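Side-chain contacts in putative HAD-hydrolase YfnB (Bacillus subtilis, PDB 3ED5), which is a putative hydrolase of the haloacid dehalogenase superfamily, possibly with 5'-nucleotidase activity: residues 31-35 / 36-40; 155-158 / 159-162; 189-192 / 193-197. All coordinates share one frame; numbering follows the deposited sequence.

Contact 1: 31-35 / 36-40; sequences LLFED and QNIPL
The Phe33 ring carries Leu40 on one face and the backbone of Ile38 at its edge. Leu40 CD1 sits 3.7 Å from the ring centroid, only 8° off the normal, which defines a CH-pi contact over the middle of the face; the two side chains cross at about a right angle. At the edge, Ile38 O lies in the ring plane, 3.5 Å from Phe33 CD2, and Ile38 CG2 packs on the same CD2 at 3.7 Å. With CG opposite its own carbonyl carbon (chi1 -82°), the ring lies beside the returning loop.

The backbone explains why residues five and seven positions on come back to this ring. Helix 21-35 ends in a Schellman motif, with Asn37 at positive phi and Ile38 N bonded to Phe33 O at 2.9 Å. Asn37 N bonds to Glu34 O at 3.1 Å, but from well above the carbonyl plane and not on a lone pair. The reversal folds 38-40 back alongside the last turn. Here helix 21-35 packs with helices 42-60, 66-80 and 87-98 in an all-helical region, consistent with the cap of HAD hydrolases; Met44, Leu77 and Leu78 add apolar contacts to Phe33. Shortened to an alanine here, the side chain would probably leave Leu40 CD1 without its ring face and open a gap between the helix end and the returning loop.

On another side of the turn, Gln36 NE2 donates to Asp35 OD2 at 2.9 Å, on the anti side of the carboxylate, with amide and carboxylate planes 28° apart. Lys93 of helix 87-98 forms a salt bridge with the same oxygen. Two donors, one cationic, therefore grip Asp35 OD2, which would probably favour the ionised carboxylate and limit its rotation at the partly exposed helix end.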
loop_
_atom_site.group_PDB
_atom_site.type_symbol
_atom_site.label_atom_id
_atom_site.label_comp_id
_atom_site.label_asym_id
_atom_site.label_seq_id
_atom_site.Cartn_x
_atom_site.Cartn_y
_atom_site.Cartn_z
ATOM N N LEU A 31 3.460 2.451 20.340
ATOM C CA LEU A 31 3.647 1.259 21.180
ATOM C C LEU A 31 5.094 0.767 21.187
ATOM O O LEU A 31 5.595 0.310 22.229
ATOM C CB LEU A 31 2.682 0.141 20.769
ATOM C CG LEU A 31 1.211 0.488 20.985
ATOM C CD1 LEU A 31 0.344 -0.654 20.523
ATOM C CD2 LEU A 31 0.914 0.808 22.449
ATOM N N LEU A 32 5.771 0.885 20.042
ATOM C CA LEU A 32 7.187 0.528 19.958
ATOM C C LEU A 32 8.027 1.414 20.904
ATOM O O LEU A 32 8.876 0.916 21.654
ATOM C CB LEU A 32 7.705 0.611 18.497
ATOM C CG LEU A 32 9.225 0.393 18.367
ATOM C CD1 LEU A 32 9.607 -1.074 18.619
ATOM C CD2 LEU A 32 9.754 0.870 17.002
ATOM N N PHE A 33 7.805 2.719 20.843
ATOM C CA PHE A 33 8.573 3.651 21.690
ATOM C C PHE A 33 8.240 3.555 23.174
ATOM O O PHE A 33 9.122 3.730 24.036
ATOM C CB PHE A 33 8.444 5.065 21.150
ATOM C CG PHE A 33 9.380 5.339 20.011
ATOM C CD1 PHE A 33 9.165 4.747 18.767
ATOM C CD2 PHE A 33 10.497 6.153 20.185
ATOM C CE1 PHE A 33 10.053 4.965 17.702
ATOM C CE2 PHE A 33 11.391 6.381 19.139
ATOM C CZ PHE A 33 11.156 5.802 17.876
ATOM N N GLU A 34 6.985 3.245 23.474
ATOM C CA GLU A 34 6.592 2.943 24.858
ATOM C C GLU A 34 7.308 1.664 25.308
ATOM O O GLU A 34 7.833 1.615 26.405
ATOM C CB GLU A 34 5.069 2.775 24.981
ATOM C CG GLU A 34 4.270 4.059 24.784
ATOM C CD GLU A 34 2.763 3.886 25.041
ATOM O OE1 GLU A 34 2.306 2.772 25.396
ATOM O OE2 GLU A 34 2.035 4.886 24.883
ATOM N N ASP A 35 7.332 0.638 24.454
ATOM C CA ASP A 35 8.016 -0.630 24.767
ATOM C C ASP A 35 9.482 -0.377 25.138
ATOM O O ASP A 35 9.995 -0.959 26.109
ATOM C CB ASP A 35 7.923 -1.631 23.596
ATOM C CG ASP A 35 8.610 -2.966 23.908
ATOM O OD1 ASP A 35 7.992 -3.796 24.604
ATOM O OD2 ASP A 35 9.759 -3.195 23.455
ATOM N N GLN A 36 10.132 0.513 24.386
ATOM C CA GLN A 36 11.555 0.823 24.561
ATOM C C GLN A 36 11.830 1.898 25.601
ATOM O O GLN A 36 12.985 2.234 25.830
ATOM C CB GLN A 36 12.144 1.314 23.254
ATOM C CG GLN A 36 12.113 0.259 22.162
ATOM C CD GLN A 36 12.966 -0.947 22.514
ATOM O OE1 GLN A 36 14.183 -0.852 22.546
ATOM N NE2 GLN A 36 12.332 -2.078 22.779
ATOM N N ASN A 37 10.767 2.462 26.171
ATOM C CA ASN A 37 10.845 3.601 27.093
ATOM C C ASN A 37 11.646 4.762 26.544
ATOM O O ASN A 37 12.469 5.328 27.249
ATOM C CB ASN A 37 11.425 3.180 28.442
ATOM C CG ASN A 37 10.659 2.055 29.065
ATOM O OD1 ASN A 37 9.438 2.129 29.221
ATOM N ND2 ASN A 37 11.365 0.983 29.411
ATOM N N ILE A 38 11.410 5.092 25.280
ATOM C CA ILE A 38 12.057 6.228 24.632
ATOM C C ILE A 38 10.979 7.237 24.253
ATOM O O ILE A 38 10.011 6.875 23.572
ATOM C CB ILE A 38 12.755 5.786 23.316
ATOM C CG1 ILE A 38 13.889 4.810 23.591
ATOM C CG2 ILE A 38 13.255 7.001 22.524
ATOM C CD1 ILE A 38 14.568 4.320 22.286
ATOM N N PRO A 39 11.133 8.507 24.671
ATOM C CA PRO A 39 10.140 9.512 24.289
ATOM C C PRO A 39 10.131 9.620 22.770
ATOM O O PRO A 39 11.211 9.609 22.171
ATOM C CB PRO A 39 10.683 10.800 24.937
ATOM C CG PRO A 39 11.502 10.309 26.085
ATOM C CD PRO A 39 12.167 9.077 25.567
ATOM N N LEU A 40 8.939 9.664 22.168
ATOM C CA LEU A 40 8.789 9.805 20.709
ATOM C C LEU A 40 8.425 11.259 20.441
ATOM O O LEU A 40 7.252 11.630 20.447
ATOM C CB LEU A 40 7.723 8.847 20.159
ATOM C CG LEU A 40 7.441 8.888 18.632
ATOM C CD1 LEU A 40 8.730 8.698 17.816
ATOM C CD2 LEU A 40 6.334 7.900 18.253
#

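Contact 2: 155-158 / 159-162; sequences GFQK and PMKE. With FMT (formic acid), chain D; FMT (formic acid), chain C.
Glu162 lays its CB over the centre of the Phe156 ring, 3.5 Å from the centroid and 4° off the normal, a CH-pi contact. The Glu162 chain bends at chi2 (88°), which folds its carboxylate back over the ring with the two planes 5° apart, stacked. This pair stands on the more open side of the turn, where Phe156 is exposed and Glu162 partly so.

Towards the interior the packing is closer. Met160 N donates to Gln157 O at 2.8 Å, in the carbonyl plane and on a lone pair, and the peptide between Lys158 and Pro159 is cis. Together these two features make 157-160 a type VI beta turn, which delivers Met160, a selenomethionine, to the N-cap position of helix 161-169. Lys158 NZ makes salt bridges to Asp13, the nucleophile by similarity, and to Asp189, and also bonds to Val124 O. Three protein oxygens thus grip NZ next to the nucleophile, and the place of this lysine before the helix, beside Asp13, is consistent with the motif III lysine of HAD hydrolases. A formic acid molecule, probably from the crystallisation liquor, lies near NZ as well, but its placement is less sure.

Gln157 leaves the turn in another direction. In the given conformer of Met160, one of two deposited, the two side chains run alongside each other, pointing the same way, with Gln157 NE2 3.4 Å from Met160 CG. The same nitrogen bonds to Glu60 O of helix 42-60 and, over 3.2 Å, to O1 of a second formic acid molecule. That small acid also approaches the backbone on the exposed side, its O2 lying 2.7 Å from Gly155 O.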
loop_
_atom_site.group_PDB
_atom_site.type_symbol
_atom_site.label_atom_id
_atom_site.label_comp_id
_atom_site.label_asym_id
_atom_site.label_seq_id
_atom_site.Cartn_x
_atom_site.Cartn_y
_atom_site.Cartn_z
ATOM N N GLY A 155 10.009 -11.752 -7.105
ATOM C CA GLY A 155 11.388 -11.374 -7.349
ATOM C C GLY A 155 11.567 -9.906 -7.627
ATOM O O GLY A 155 12.711 -9.437 -7.688
ATOM N N PHE A 156 10.440 -9.195 -7.799
ATOM C CA PHE A 156 10.412 -7.788 -8.154
ATOM C C PHE A 156 9.412 -7.089 -7.216
ATOM O O PHE A 156 8.946 -7.692 -6.238
ATOM C CB PHE A 156 9.988 -7.630 -9.639
ATOM C CG PHE A 156 10.835 -8.420 -10.599
ATOM C CD1 PHE A 156 11.969 -7.866 -11.171
ATOM C CD2 PHE A 156 10.483 -9.734 -10.931
ATOM C CE1 PHE A 156 12.762 -8.624 -12.089
ATOM C CE2 PHE A 156 11.250 -10.496 -11.838
ATOM C CZ PHE A 156 12.406 -9.937 -12.401
ATOM N N GLN A 157 9.071 -5.840 -7.506
ATOM C CA GLN A 157 8.160 -5.086 -6.652
ATOM C C GLN A 157 7.539 -4.001 -7.507
ATOM O O GLN A 157 8.144 -3.589 -8.472
ATOM C CB GLN A 157 8.909 -4.472 -5.426
ATOM C CG GLN A 157 10.031 -3.475 -5.737
ATOM C CD GLN A 157 11.284 -4.088 -6.354
ATOM O OE1 GLN A 157 11.684 -5.219 -6.027
ATOM N NE2 GLN A 157 11.927 -3.337 -7.277
ATOM N N LYS A 158 6.349 -3.531 -7.147
ATOM C CA LYS A 158 5.816 -2.305 -7.765
ATOM C C LYS A 158 6.855 -1.183 -7.570
ATOM O O LYS A 158 7.447 -1.067 -6.467
ATOM C CB LYS A 158 4.477 -1.868 -7.146
ATOM C CG LYS A 158 3.361 -2.917 -7.050
ATOM C CD LYS A 158 2.031 -2.230 -6.552
ATOM C CE LYS A 158 2.083 -2.004 -5.105
ATOM N NZ LYS A 158 0.794 -1.503 -4.564
ATOM N N PRO A 159 7.098 -0.357 -8.608
ATOM C CA PRO A 159 6.364 -0.252 -9.888
ATOM C C PRO A 159 6.917 -1.084 -11.061
ATOM O O PRO A 159 6.480 -0.900 -12.223
ATOM C CB PRO A 159 6.541 1.220 -10.243
ATOM C CG PRO A 159 7.955 1.482 -9.823
ATOM C CD PRO A 159 8.041 0.771 -8.458
HETATM N N MSE A 160 7.868 -1.969 -10.794
HETATM C CA MSE A 160 8.564 -2.714 -11.871
HETATM C C MSE A 160 7.598 -3.437 -12.798
HETATM O O MSE A 160 6.699 -4.140 -12.340
HETATM C CB MSE A 160 9.563 -3.721 -11.302
HETATM C CG MSE A 160 10.690 -3.079 -10.469
HETATM SE SE MSE A 160 11.715 -1.670 -11.413
HETATM C CE MSE A 160 10.757 -0.104 -10.842
ATOM N N LYS A 161 7.807 -3.259 -14.100
ATOM C CA LYS A 161 7.021 -3.967 -15.112
ATOM C C LYS A 161 7.005 -5.479 -14.842
ATOM O O LYS A 161 5.963 -6.127 -14.994
ATOM C CB LYS A 161 7.516 -3.582 -16.522
ATOM C CG LYS A 161 8.990 -3.914 -16.829
ATOM C CD LYS A 161 9.456 -3.358 -18.189
ATOM C CE LYS A 161 10.877 -3.828 -18.561
ATOM N NZ LYS A 161 11.217 -3.400 -19.957
ATOM N N GLU A 162 8.115 -6.053 -14.357
ATOM C CA GLU A 162 8.090 -7.503 -14.141
ATOM C C GLU A 162 7.184 -7.951 -12.981
ATOM O O GLU A 162 6.697 -9.080 -12.944
ATOM C CB GLU A 162 9.501 -8.065 -14.019
ATOM C CG GLU A 162 10.426 -7.776 -15.243
ATOM C CD GLU A 162 11.183 -6.430 -15.164
ATOM O OE1 GLU A 162 10.816 -5.528 -14.362
ATOM O OE2 GLU A 162 12.196 -6.273 -15.917
HETATM C C FMT D . 14.481 -6.178 -8.580
HETATM O O1 FMT D . 14.539 -5.037 -8.037
HETATM O O2 FMT D . 14.250 -7.268 -7.996
HETATM C C FMT C . 2.944 -0.444 -2.297
HETATM O O1 FMT C . 3.640 -0.178 -1.333
HETATM O O2 FMT C . 2.427 -1.558 -2.364
#

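Contact 3: 189-192 / 193-197; sequences DIKG and GQLAG
Four successive i to i+4 backbone bonds join 189-192 to 193-196, the shortest from Gly193 N to Asp189 O at 2.8 Å and the straightest from Leu195 N to Lys191 O, with an N-H...O angle of 169°. They form the closing turns of helix 186-195, the helix of a beta-alpha-beta unit between strands 179-183 and 199-203 in the parallel sheet of this HAD fold. A Schellman motif ends the helix, with Gly197 at positive phi, where a CB would jam against the carbonyl oxygen of Ala196.

The side chains leave the helix in different directions. Asp189 points back to the active site: its OD1 forms a salt bridge with Lys158, and its OD2 accepts a bond from Ser185 N, so both carboxylate oxygens are held. Ile190 faces the sheet, packing on Thr200 and Trp202 of strand 199-203 and on Ile214 and Pro216.

Lys191 and Leu195, one turn apart, lie side by side and point the same way. The lysine starts with CG opposite its backbone N (chi1 -177°), which turns CG towards Leu195; from CD on the chain folds back, and NZ bonds to Thr187 O in the preceding turn. Leu195 has two deposited conformers. In the given one, CB lies 3.3 Å from Lys191 O and CD2 meets Lys191 CG at 3.8 Å, a single apolar touch that stays doubtful because it depends on the conformer. At the end of the helix Ala196 meets Phe164 and Phe168 of helix 161-169, while its CB rests against the preceding turn, 3.4 Å from Gly192 O.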
loop_
_atom_site.group_PDB
_atom_site.type_symbol
_atom_site.label_atom_id
_atom_site.label_comp_id
_atom_site.label_asym_id
_atom_site.label_seq_id
_atom_site.Cartn_x
_atom_site.Cartn_y
_atom_site.Cartn_z
ATOM N N ASP A 189 2.097 2.720 -7.464
ATOM C CA ASP A 189 0.797 2.349 -8.099
ATOM C C ASP A 189 0.572 3.050 -9.417
ATOM O O ASP A 189 0.240 2.409 -10.430
ATOM C CB ASP A 189 -0.377 2.644 -7.154
ATOM C CG ASP A 189 -0.276 1.889 -5.850
ATOM O OD1 ASP A 189 -0.049 0.661 -5.895
ATOM O OD2 ASP A 189 -0.398 2.557 -4.791
ATOM N N ILE A 190 0.760 4.364 -9.444
ATOM C CA ILE A 190 0.435 5.102 -10.653
ATOM C C ILE A 190 1.513 4.908 -11.715
ATOM O O ILE A 190 1.212 4.506 -12.829
ATOM C CB ILE A 190 0.141 6.585 -10.371
ATOM C CG1 ILE A 190 -0.896 6.737 -9.229
ATOM C CG2 ILE A 190 -0.293 7.281 -11.645
ATOM C CD1 ILE A 190 -2.257 5.962 -9.444
ATOM N N LYS A 191 2.775 5.127 -11.359
ATOM C CA LYS A 191 3.877 4.838 -12.274
ATOM C C LYS A 191 3.847 3.357 -12.664
ATOM O O LYS A 191 3.992 3.031 -13.826
ATOM C CB LYS A 191 5.222 5.192 -11.659
ATOM C CG LYS A 191 6.420 4.976 -12.612
ATOM C CD LYS A 191 7.664 4.602 -11.747
ATOM C CE LYS A 191 8.263 5.783 -11.016
ATOM N NZ LYS A 191 8.578 5.433 -9.570
ATOM N N GLY A 192 3.635 2.482 -11.682
ATOM C CA GLY A 192 3.521 1.043 -11.938
ATOM C C GLY A 192 2.477 0.722 -13.009
ATOM O O GLY A 192 2.777 0.050 -14.030
ATOM N N GLY A 193 1.264 1.228 -12.808
ATOM C CA GLY A 193 0.170 0.893 -13.738
ATOM C C GLY A 193 0.439 1.458 -15.111
ATOM O O GLY A 193 0.208 0.781 -16.110
ATOM N N GLN A 194 0.949 2.691 -15.160
ATOM C CA GLN A 194 1.184 3.415 -16.410
ATOM C C GLN A 194 2.187 2.632 -17.243
ATOM O O GLN A 194 1.909 2.308 -18.414
ATOM C CB GLN A 194 1.754 4.793 -16.066
ATOM C CG GLN A 194 1.657 5.867 -17.110
ATOM C CD GLN A 194 2.313 7.126 -16.549
ATOM O OE1 GLN A 194 1.751 7.798 -15.689
ATOM N NE2 GLN A 194 3.534 7.393 -16.974
ATOM N N LEU A 195 3.310 2.282 -16.619
ATOM C CA LEU A 195 4.379 1.440 -17.203
ATOM C C LEU A 195 3.812 0.155 -17.815
ATOM O O LEU A 195 4.214 -0.290 -18.899
ATOM C CB LEU A 195 5.376 1.040 -16.101
ATOM C CG LEU A 195 6.720 1.724 -15.799
ATOM C CD1 LEU A 195 7.840 1.111 -16.648
ATOM C CD2 LEU A 195 6.635 3.222 -16.002
ATOM N N ALA A 196 2.893 -0.455 -17.067
ATOM C CA ALA A 196 2.323 -1.766 -17.398
ATOM C C ALA A 196 1.118 -1.705 -18.343
ATOM O O ALA A 196 0.502 -2.731 -18.662
ATOM C CB ALA A 196 1.967 -2.499 -16.068
ATOM N N GLY A 197 0.790 -0.510 -18.817
ATOM C CA GLY A 197 -0.258 -0.347 -19.797
ATOM C C GLY A 197 -1.661 -0.325 -19.220
ATOM O O GLY A 197 -2.617 -0.618 -19.946
#

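Contacts 2 and 3 adjoin, with centres about 10 Å apart, whereas contact 1 lies at the far end of the molecule, its centre about 35 Å from that of contact 2 and about 38 Å from that of contact 3. The joint between the neighbours is partly ionic and partly apolar: Lys158 NZ meets Asp189 OD1 at 2.7 Å, and Pro159 CB packs on Gly192 CA at 3.5 Å. The side chains of Lys158 and Asp189 each come within about 3 Å of that of Asp13, the nucleophile by similarity. Contact 1 touches neither and closes a helix in the helical region away from that site.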